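Local coordinates for integron gene cassette protein HFX_CASS2 (Uncultured bacterium, PDB 3FXH) that is of unknown function, an all-helical protein encoded by a mobile integron gene cassette and found as an assembly of two chains, at residues 93-107 with 119-131. Residues are numbered along the deposited sequence; the frame is centred on the assembly and turned at random.
Sequences FIENAFGRHANTVVM and LAINICLAILREI
Phe98 packs against Ile123 between two helices of this all-helical fold: the N-to-C axes of 93-102 and 119-131, parts of helices 88-102 and 116-131, lie at 111° and come within 9.9 Å of each other. The Phe98 ring is a knob in the hole formed by Ala120, Ile123, Cys124 and Ile127. Ile127 CD1 lies over one ring face, 4.2 Å from the centroid in a CH-pi contact, while Cys124 SG meets Phe98 CZ obliquely at 3.7 Å. Phe62 also meets this ring, so helix 62-69 joins the same core.

Ile123 uses both branches. Its CG2, anti to the backbone N, packs 3.6 Å from His101 CB and also meets Phe98 CD1; its CD1 runs on to Val105 CG2 and Ala102. Beyond the helix, the chain continues across Leu119, whose CB is 3.6 Å from SE of selenomethionine Met107.

Ala126 CB makes a CH-pi contact over a face of the His101 ring. The only charged pair across the segments lies near the C-terminal end of 119-131, where the extended Glu130 meets Arg100 with carboxylate and guanidinium nearly coplanar (6°). The salt bridge is end-on: Arg100 NH1 to Glu130 OE2 at 2.9 Å, and Arg100 NH2 to Glu130 OE1 at 2.8 Å, each oxygen using its syn lone pair.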
ATOM      1  N   PHE A  93      15.653   2.893 -11.046  1.00 42.44           N
ATOM      2  CA  PHE A  93      15.660   3.379  -9.663  1.00 43.98           C
ATOM      3  C   PHE A  93      14.802   2.481  -8.788  1.00 37.44           C
ATOM      4  O   PHE A  93      15.216   2.070  -7.707  1.00 36.98           O
ATOM      5  CB  PHE A  93      15.153   4.819  -9.548  1.00 40.72           C
ATOM      6  CG  PHE A  93      14.898   5.257  -8.116  1.00 40.00           C
ATOM      7  CD1 PHE A  93      15.913   5.821  -7.356  1.00 46.33           C
ATOM      8  CD2 PHE A  93      13.649   5.094  -7.537  1.00 37.08           C
ATOM      9  CE1 PHE A  93      15.684   6.215  -6.039  1.00 39.60           C
ATOM     10  CE2 PHE A  93      13.411   5.475  -6.216  1.00 36.92           C
ATOM     11  CZ  PHE A  93      14.434   6.046  -5.472  1.00 31.08           C
ATOM     12  N   ILE A  94      13.596   2.187  -9.257  1.00 32.64           N
ATOM     13  CA  ILE A  94      12.689   1.333  -8.499  1.00 29.77           C
ATOM     14  C   ILE A  94      13.247  -0.081  -8.288  1.00 34.42           C
ATOM     15  O   ILE A  94      13.248  -0.580  -7.165  1.00 25.96           O
ATOM     16  CB  ILE A  94      11.285   1.305  -9.137  1.00 26.51           C
ATOM     17  CG1 ILE A  94      10.640   2.689  -9.026  1.00 27.86           C
ATOM     18  CG2 ILE A  94      10.384   0.249  -8.470  1.00 25.29           C
ATOM     19  CD1 ILE A  94       9.353   2.809  -9.781  1.00 27.67           C
ATOM     20  N   GLU A  95      13.720  -0.731  -9.354  1.00 30.55           N
ATOM     21  CA  GLU A  95      14.294  -2.075  -9.206  1.00 32.73           C
ATOM     22  C   GLU A  95      15.456  -2.101  -8.211  1.00 32.77           C
ATOM     23  O   GLU A  95      15.581  -3.023  -7.407  1.00 33.41           O
ATOM     24  CB  GLU A  95      14.763  -2.626 -10.559  1.00 34.92           C
ATOM     25  CG  GLU A  95      13.643  -2.818 -11.571  1.00 25.77           C
ATOM     26  CD  GLU A  95      12.843  -4.089 -11.353  1.00 35.31           C
ATOM     27  OE1 GLU A  95      12.598  -4.476 -10.186  1.00 33.12           O
ATOM     28  OE2 GLU A  95      12.439  -4.702 -12.361  1.00 33.38           O
ATOM     29  N   ASN A  96      16.330  -1.102  -8.295  1.00 32.34           N
ATOM     30  CA  ASN A  96      17.462  -1.014  -7.385  1.00 33.88           C
ATOM     31  C   ASN A  96      16.989  -0.737  -5.963  1.00 36.14           C
ATOM     32  O   ASN A  96      17.554  -1.247  -4.992  1.00 34.87           O
ATOM     33  CB  ASN A  96      18.436   0.076  -7.838  1.00 37.56           C
ATOM     34  CG  ASN A  96      19.509   0.366  -6.800  1.00 42.83           C
ATOM     35  OD1 ASN A  96      20.536  -0.312  -6.745  1.00 48.21           O
ATOM     36  ND2 ASN A  96      19.274   1.376  -5.974  1.00 38.09           N
ATOM     37  N   ALA A  97      15.949   0.078  -5.846  1.00 36.83           N
ATOM     38  CA  ALA A  97      15.410   0.427  -4.535  1.00 39.19           C
ATOM     39  C   ALA A  97      14.860  -0.816  -3.830  1.00 33.40           C
ATOM     40  O   ALA A  97      15.077  -1.003  -2.639  1.00 32.93           O
ATOM     41  CB  ALA A  97      14.358   1.504  -4.657  1.00 36.41           C
ATOM     42  N   PHE A  98      14.169  -1.685  -4.567  1.00 28.84           N
ATOM     43  CA  PHE A  98      13.722  -2.948  -3.975  1.00 30.07           C
ATOM     44  C   PHE A  98      14.909  -3.764  -3.474  1.00 27.28           C
ATOM     45  O   PHE A  98      14.876  -4.324  -2.379  1.00 30.31           O
ATOM     46  CB  PHE A  98      12.916  -3.777  -4.978  1.00 28.41           C
ATOM     47  CG  PHE A  98      11.449  -3.469  -4.973  1.00 26.53           C
ATOM     48  CD1 PHE A  98      10.601  -4.075  -4.056  1.00 22.62           C
ATOM     49  CD2 PHE A  98      10.919  -2.569  -5.878  1.00 25.93           C
ATOM     50  CE1 PHE A  98       9.251  -3.790  -4.047  1.00 27.09           C
ATOM     51  CE2 PHE A  98       9.573  -2.283  -5.872  1.00 30.87           C
ATOM     52  CZ  PHE A  98       8.736  -2.888  -4.948  1.00 28.92           C
ATOM     53  N   GLY A  99      15.955  -3.836  -4.293  1.00 30.74           N
ATOM     54  CA  GLY A  99      17.159  -4.561  -3.930  1.00 27.88           C
ATOM     55  C   GLY A  99      17.735  -4.046  -2.626  1.00 38.78           C
ATOM     56  O   GLY A  99      18.054  -4.829  -1.727  1.00 38.16           O
ATOM     57  N   ARG A 100      17.849  -2.725  -2.520  1.00 35.63           N
ATOM     58  CA  ARG A 100      18.422  -2.085  -1.334  1.00 41.84           C
ATOM     59  C   ARG A 100      17.601  -2.347  -0.077  1.00 41.36           C
ATOM     60  O   ARG A 100      18.137  -2.724   0.965  1.00 39.55           O
ATOM     61  CB  ARG A 100      18.551  -0.573  -1.542  1.00 33.34           C
ATOM     62  CG  ARG A 100      19.617  -0.169  -2.546  1.00 42.33           C
ATOM     63  CD  ARG A 100      19.821   1.342  -2.567  1.00 45.84           C
ATOM     64  NE  ARG A 100      18.791   2.066  -3.319  1.00 39.11           N
ATOM     65  CZ  ARG A 100      17.851   2.826  -2.765  1.00 46.40           C
ATOM     66  NH1 ARG A 100      17.786   2.947  -1.446  1.00 49.31           N
ATOM     67  NH2 ARG A 100      16.972   3.463  -3.530  1.00 44.33           N
ATOM     68  N   HIS A 101      16.295  -2.123  -0.173  1.00 36.91           N
ATOM     69  CA  HIS A 101      15.429  -2.278   0.987  1.00 38.62           C
ATOM     70  C   HIS A 101      15.259  -3.744   1.388  1.00 37.61           C
ATOM     71  O   HIS A 101      15.291  -4.070   2.578  1.00 34.25           O
ATOM     72  CB  HIS A 101      14.082  -1.577   0.765  1.00 38.82           C
ATOM     73  CG  HIS A 101      14.183  -0.082   0.717  1.00 42.73           C
ATOM     74  ND1 HIS A 101      14.188   0.702   1.852  1.00 44.62           N
ATOM     75  CD2 HIS A 101      14.285   0.773  -0.329  1.00 37.97           C
ATOM     76  CE1 HIS A 101      14.289   1.974   1.506  1.00 48.48           C
ATOM     77  NE2 HIS A 101      14.349   2.045   0.187  1.00 42.47           N
ATOM     78  N   ALA A 102      15.114  -4.633   0.410  1.00 35.44           N
ATOM     79  CA  ALA A 102      14.936  -6.049   0.731  1.00 33.12           C
ATOM     80  C   ALA A 102      16.222  -6.648   1.309  1.00 36.59           C
ATOM     81  O   ALA A 102      16.205  -7.741   1.874  1.00 37.89           O
ATOM     82  CB  ALA A 102      14.478  -6.834  -0.482  1.00 34.11           C
ATOM     83  N   ASN A 103      17.334  -5.933   1.147  1.00 38.19           N
ATOM     84  CA  ASN A 103      18.603  -6.323   1.771  1.00 42.14           C
ATOM     85  C   ASN A 103      18.646  -6.045   3.276  1.00 45.49           C
ATOM     86  O   ASN A 103      19.510  -6.558   3.971  1.00 45.69           O
ATOM     87  CB  ASN A 103      19.779  -5.605   1.087  1.00 36.65           C
ATOM     88  CG  ASN A 103      21.124  -5.905   1.745  1.00 52.18           C
ATOM     89  OD1 ASN A 103      21.681  -6.989   1.583  1.00 54.38           O
ATOM     90  ND2 ASN A 103      21.661  -4.927   2.474  1.00 55.18           N
ATOM     91  N   THR A 104      17.721  -5.234   3.784  1.00 39.30           N
ATOM     92  CA  THR A 104      17.793  -4.824   5.189  1.00 45.91           C
ATOM     93  C   THR A 104      16.530  -5.102   6.001  1.00 38.11           C
ATOM     94  O   THR A 104      16.573  -5.079   7.230  1.00 41.70           O
ATOM     95  CB  THR A 104      18.146  -3.329   5.341  1.00 50.10           C
ATOM     96  OG1 THR A 104      17.073  -2.531   4.828  1.00 53.12           O
ATOM     97  CG2 THR A 104      19.433  -3.000   4.600  1.00 58.40           C
ATOM     98  N   VAL A 105      15.405  -5.347   5.334  1.00 33.70           N
ATOM     99  CA  VAL A 105      14.193  -5.704   6.063  1.00 36.32           C
ATOM    100  C   VAL A 105      13.764  -7.137   5.795  1.00 34.78           C
ATOM    101  O   VAL A 105      14.206  -7.750   4.830  1.00 37.99           O
ATOM    102  CB  VAL A 105      13.024  -4.735   5.767  1.00 29.11           C
ATOM    103  CG1 VAL A 105      13.447  -3.302   6.109  1.00 39.03           C
ATOM    104  CG2 VAL A 105      12.573  -4.854   4.293  1.00 23.04           C
ATOM    105  N   VAL A 106      12.912  -7.664   6.666  1.00 32.35           N
ATOM    106  CA  VAL A 106      12.292  -8.969   6.458  1.00 33.54           C
ATOM    107  C   VAL A 106      10.806  -8.917   6.781  1.00 33.03           C
ATOM    108  O   VAL A 106      10.307  -7.932   7.332  1.00 33.39           O
ATOM    109  CB  VAL A 106      12.923 -10.055   7.337  1.00 35.56           C
ATOM    110  CG1 VAL A 106      14.381 -10.250   6.965  1.00 33.72           C
ATOM    111  CG2 VAL A 106      12.744  -9.708   8.815  1.00 34.24           C
HETATM  112  N   MSE A 107      10.100  -9.983   6.414  1.00 33.43           N
HETATM  113  CA  MSE A 107       8.663 -10.076   6.622  1.00 30.68           C
HETATM  114  C   MSE A 107       8.255  -9.588   8.006  1.00 33.08           C
HETATM  115  O   MSE A 107       7.313  -8.810   8.154  1.00 28.93           O
HETATM  116  CB  MSE A 107       8.206 -11.527   6.450  1.00 29.48           C
HETATM  117  CG  MSE A 107       8.510 -12.101   5.103  1.00 32.02           C
HETATM  118 SE   MSE A 107       7.263 -11.431   3.778  0.80 35.74          SE
HETATM  119  CE  MSE A 107       5.738 -12.546   4.262  1.00 37.63           C
ATOM    120  N   LEU A 119       5.017  -7.759   1.620  1.00 19.64           N
ATOM    121  CA  LEU A 119       6.268  -7.129   2.033  1.00 21.68           C
ATOM    122  C   LEU A 119       6.664  -6.098   0.981  1.00 22.44           C
ATOM    123  O   LEU A 119       7.162  -5.014   1.295  1.00 20.09           O
ATOM    124  CB  LEU A 119       7.371  -8.178   2.189  1.00 23.44           C
ATOM    125  CG  LEU A 119       8.826  -7.743   2.409  1.00 24.49           C
ATOM    126  CD1 LEU A 119       8.983  -6.823   3.606  1.00 31.09           C
ATOM    127  CD2 LEU A 119       9.722  -8.965   2.566  1.00 24.62           C
ATOM    128  N   ALA A 120       6.426  -6.439  -0.278  1.00 19.75           N
ATOM    129  CA  ALA A 120       6.720  -5.506  -1.370  1.00 20.05           C
ATOM    130  C   ALA A 120       5.936  -4.205  -1.223  1.00 16.87           C
ATOM    131  O   ALA A 120       6.456  -3.120  -1.529  1.00 23.46           O
ATOM    132  CB  ALA A 120       6.436  -6.154  -2.713  1.00 20.36           C
ATOM    133  N   ILE A 121       4.693  -4.287  -0.777  1.00 18.32           N
ATOM    134  CA  ILE A 121       3.903  -3.069  -0.568  1.00 18.32           C
ATOM    135  C   ILE A 121       4.523  -2.189   0.522  1.00 21.86           C
ATOM    136  O   ILE A 121       4.622  -0.961   0.374  1.00 18.05           O
ATOM    137  CB  ILE A 121       2.463  -3.415  -0.240  1.00 17.97           C
ATOM    138  CG1 ILE A 121       1.763  -3.972  -1.504  1.00 18.54           C
ATOM    139  CG2 ILE A 121       1.719  -2.223   0.344  1.00 18.27           C
ATOM    140  CD1 ILE A 121       0.375  -4.497  -1.245  1.00 20.77           C
ATOM    141  N   ASN A 122       4.959  -2.810   1.613  1.00 21.65           N
ATOM    142  CA  ASN A 122       5.648  -2.055   2.662  1.00 22.01           C
ATOM    143  C   ASN A 122       6.931  -1.390   2.147  1.00 27.83           C
ATOM    144  O   ASN A 122       7.207  -0.237   2.472  1.00 26.11           O
ATOM    145  CB  ASN A 122       5.931  -2.950   3.872  1.00 20.73           C
ATOM    146  CG  ASN A 122       4.699  -3.150   4.738  1.00 23.91           C
ATOM    147  OD1 ASN A 122       4.318  -2.263   5.484  1.00 24.55           O
ATOM    148  ND2 ASN A 122       4.065  -4.320   4.630  1.00 22.75           N
ATOM    149  N   ILE A 123       7.702  -2.117   1.341  1.00 20.05           N
ATOM    150  CA  ILE A 123       8.919  -1.569   0.760  1.00 18.69           C
ATOM    151  C   ILE A 123       8.569  -0.406  -0.181  1.00 20.01           C
ATOM    152  O   ILE A 123       9.257   0.626  -0.181  1.00 24.83           O
ATOM    153  CB  ILE A 123       9.772  -2.661   0.088  1.00 22.81           C
ATOM    154  CG1 ILE A 123      10.431  -3.529   1.174  1.00 24.58           C
ATOM    155  CG2 ILE A 123      10.879  -2.031  -0.784  1.00 19.97           C
ATOM    156  CD1 ILE A 123      11.164  -4.757   0.663  1.00 27.23           C
ATOM    157  N   CYS A 124       7.468  -0.537  -0.925  1.00 20.29           N
ATOM    158  CA  CYS A 124       7.013   0.591  -1.745  1.00 21.66           C
ATOM    159  C   CYS A 124       6.881   1.876  -0.928  1.00 21.70           C
ATOM    160  O   CYS A 124       7.228   2.946  -1.404  1.00 20.84           O
ATOM    161  CB  CYS A 124       5.695   0.289  -2.446  1.00 20.44           C
ATOM    162  SG  CYS A 124       5.896  -0.816  -3.871  1.00 21.03           S
ATOM    163  N   LEU A 125       6.352   1.784   0.294  1.00 22.97           N
ATOM    164  CA  LEU A 125       6.204   2.981   1.125  1.00 28.24           C
ATOM    165  C   LEU A 125       7.555   3.532   1.536  1.00 29.32           C
ATOM    166  O   LEU A 125       7.744   4.740   1.626  1.00 29.56           O
ATOM    167  CB  LEU A 125       5.339   2.704   2.370  1.00 26.29           C
ATOM    168  CG  LEU A 125       4.002   1.998   2.126  1.00 26.35           C
ATOM    169  CD1 LEU A 125       3.374   1.558   3.447  1.00 31.44           C
ATOM    170  CD2 LEU A 125       3.048   2.885   1.369  1.00 29.14           C
ATOM    171  N   ALA A 126       8.506   2.648   1.796  1.00 24.51           N
ATOM    172  CA  ALA A 126       9.849   3.098   2.118  1.00 26.81           C
ATOM    173  C   ALA A 126      10.438   3.831   0.910  1.00 30.53           C
ATOM    174  O   ALA A 126      11.152   4.800   1.062  1.00 31.45           O
ATOM    175  CB  ALA A 126      10.726   1.925   2.517  1.00 31.23           C
ATOM    176  N   ILE A 127      10.107   3.368  -0.291  1.00 28.70           N
ATOM    177  CA  ILE A 127      10.633   3.966  -1.519  1.00 25.40           C
ATOM    178  C   ILE A 127      10.013   5.342  -1.736  1.00 23.93           C
ATOM    179  O   ILE A 127      10.694   6.291  -2.130  1.00 29.48           O
ATOM    180  CB  ILE A 127      10.397   3.036  -2.738  1.00 29.50           C
ATOM    181  CG1 ILE A 127      11.210   1.750  -2.579  1.00 27.16           C
ATOM    182  CG2 ILE A 127      10.796   3.717  -4.057  1.00 26.77           C
ATOM    183  CD1 ILE A 127      10.943   0.706  -3.687  1.00 22.16           C
ATOM    184  N   LEU A 128       8.721   5.456  -1.444  1.00 25.55           N
ATOM    185  CA  LEU A 128       8.031   6.732  -1.544  1.00 32.72           C
ATOM    186  C   LEU A 128       8.681   7.781  -0.644  1.00 33.98           C
ATOM    187  O   LEU A 128       8.846   8.928  -1.035  1.00 30.31           O
ATOM    188  CB  LEU A 128       6.552   6.578  -1.178  1.00 21.70           C
ATOM    189  CG  LEU A 128       5.691   5.832  -2.196  1.00 23.76           C
ATOM    190  CD1 LEU A 128       4.278   5.698  -1.650  1.00 30.29           C
ATOM    191  CD2 LEU A 128       5.701   6.583  -3.522  1.00 28.86           C
ATOM    192  N   ARG A 129       9.030   7.385   0.571  1.00 28.55           N
ATOM    193  CA  ARG A 129       9.740   8.284   1.474  1.00 36.19           C
ATOM    194  C   ARG A 129      11.040   8.767   0.826  1.00 42.35           C
ATOM    195  O   ARG A 129      11.388   9.957   0.881  1.00 41.52           O
ATOM    196  CB  ARG A 129      10.050   7.574   2.791  1.00 40.59           C
ATOM    197  CG  ARG A 129       8.847   7.356   3.689  1.00 39.50           C
ATOM    198  CD  ARG A 129       9.299   6.932   5.079  1.00 48.12           C
ATOM    199  NE  ARG A 129       8.187   6.803   6.014  1.00 57.57           N
ATOM    200  CZ  ARG A 129       7.530   7.831   6.546  1.00 61.18           C
ATOM    201  NH1 ARG A 129       7.860   9.074   6.221  1.00 61.96           N
ATOM    202  NH2 ARG A 129       6.536   7.617   7.400  1.00 58.30           N
ATOM    203  N   GLU A 130      11.761   7.831   0.215  1.00 40.45           N
ATOM    204  CA  GLU A 130      13.010   8.158  -0.458  1.00 48.54           C
ATOM    205  C   GLU A 130      12.796   9.168  -1.577  1.00 47.82           C
ATOM    206  O   GLU A 130      13.556  10.121  -1.711  1.00 45.70           O
ATOM    207  CB  GLU A 130      13.669   6.896  -1.011  1.00 52.32           C
ATOM    208  CG  GLU A 130      14.300   6.015   0.045  1.00 50.54           C
ATOM    209  CD  GLU A 130      15.414   5.171  -0.521  1.00 61.33           C
ATOM    210  OE1 GLU A 130      15.566   5.155  -1.761  1.00 68.75           O
ATOM    211  OE2 GLU A 130      16.144   4.537   0.266  1.00 66.07           O
ATOM    212  N   ILE A 131      11.760   8.953  -2.381  1.00 44.78           N
ATOM    213  CA  ILE A 131      11.460   9.842  -3.502  1.00 44.02           C
ATOM    214  C   ILE A 131      11.038  11.244  -3.040  1.00 43.34           C
ATOM    215  O   ILE A 131      11.432  12.247  -3.634  1.00 47.71           O
ATOM    216  CB  ILE A 131      10.341   9.251  -4.393  1.00 41.52           C
ATOM    217  CG1 ILE A 131      10.780   7.902  -4.967  1.00 33.01           C
ATOM    218  CG2 ILE A 131       9.970  10.229  -5.509  1.00 44.52           C
ATOM    219  CD1 ILE A 131       9.654   7.080  -5.562  1.00 25.00           C
TER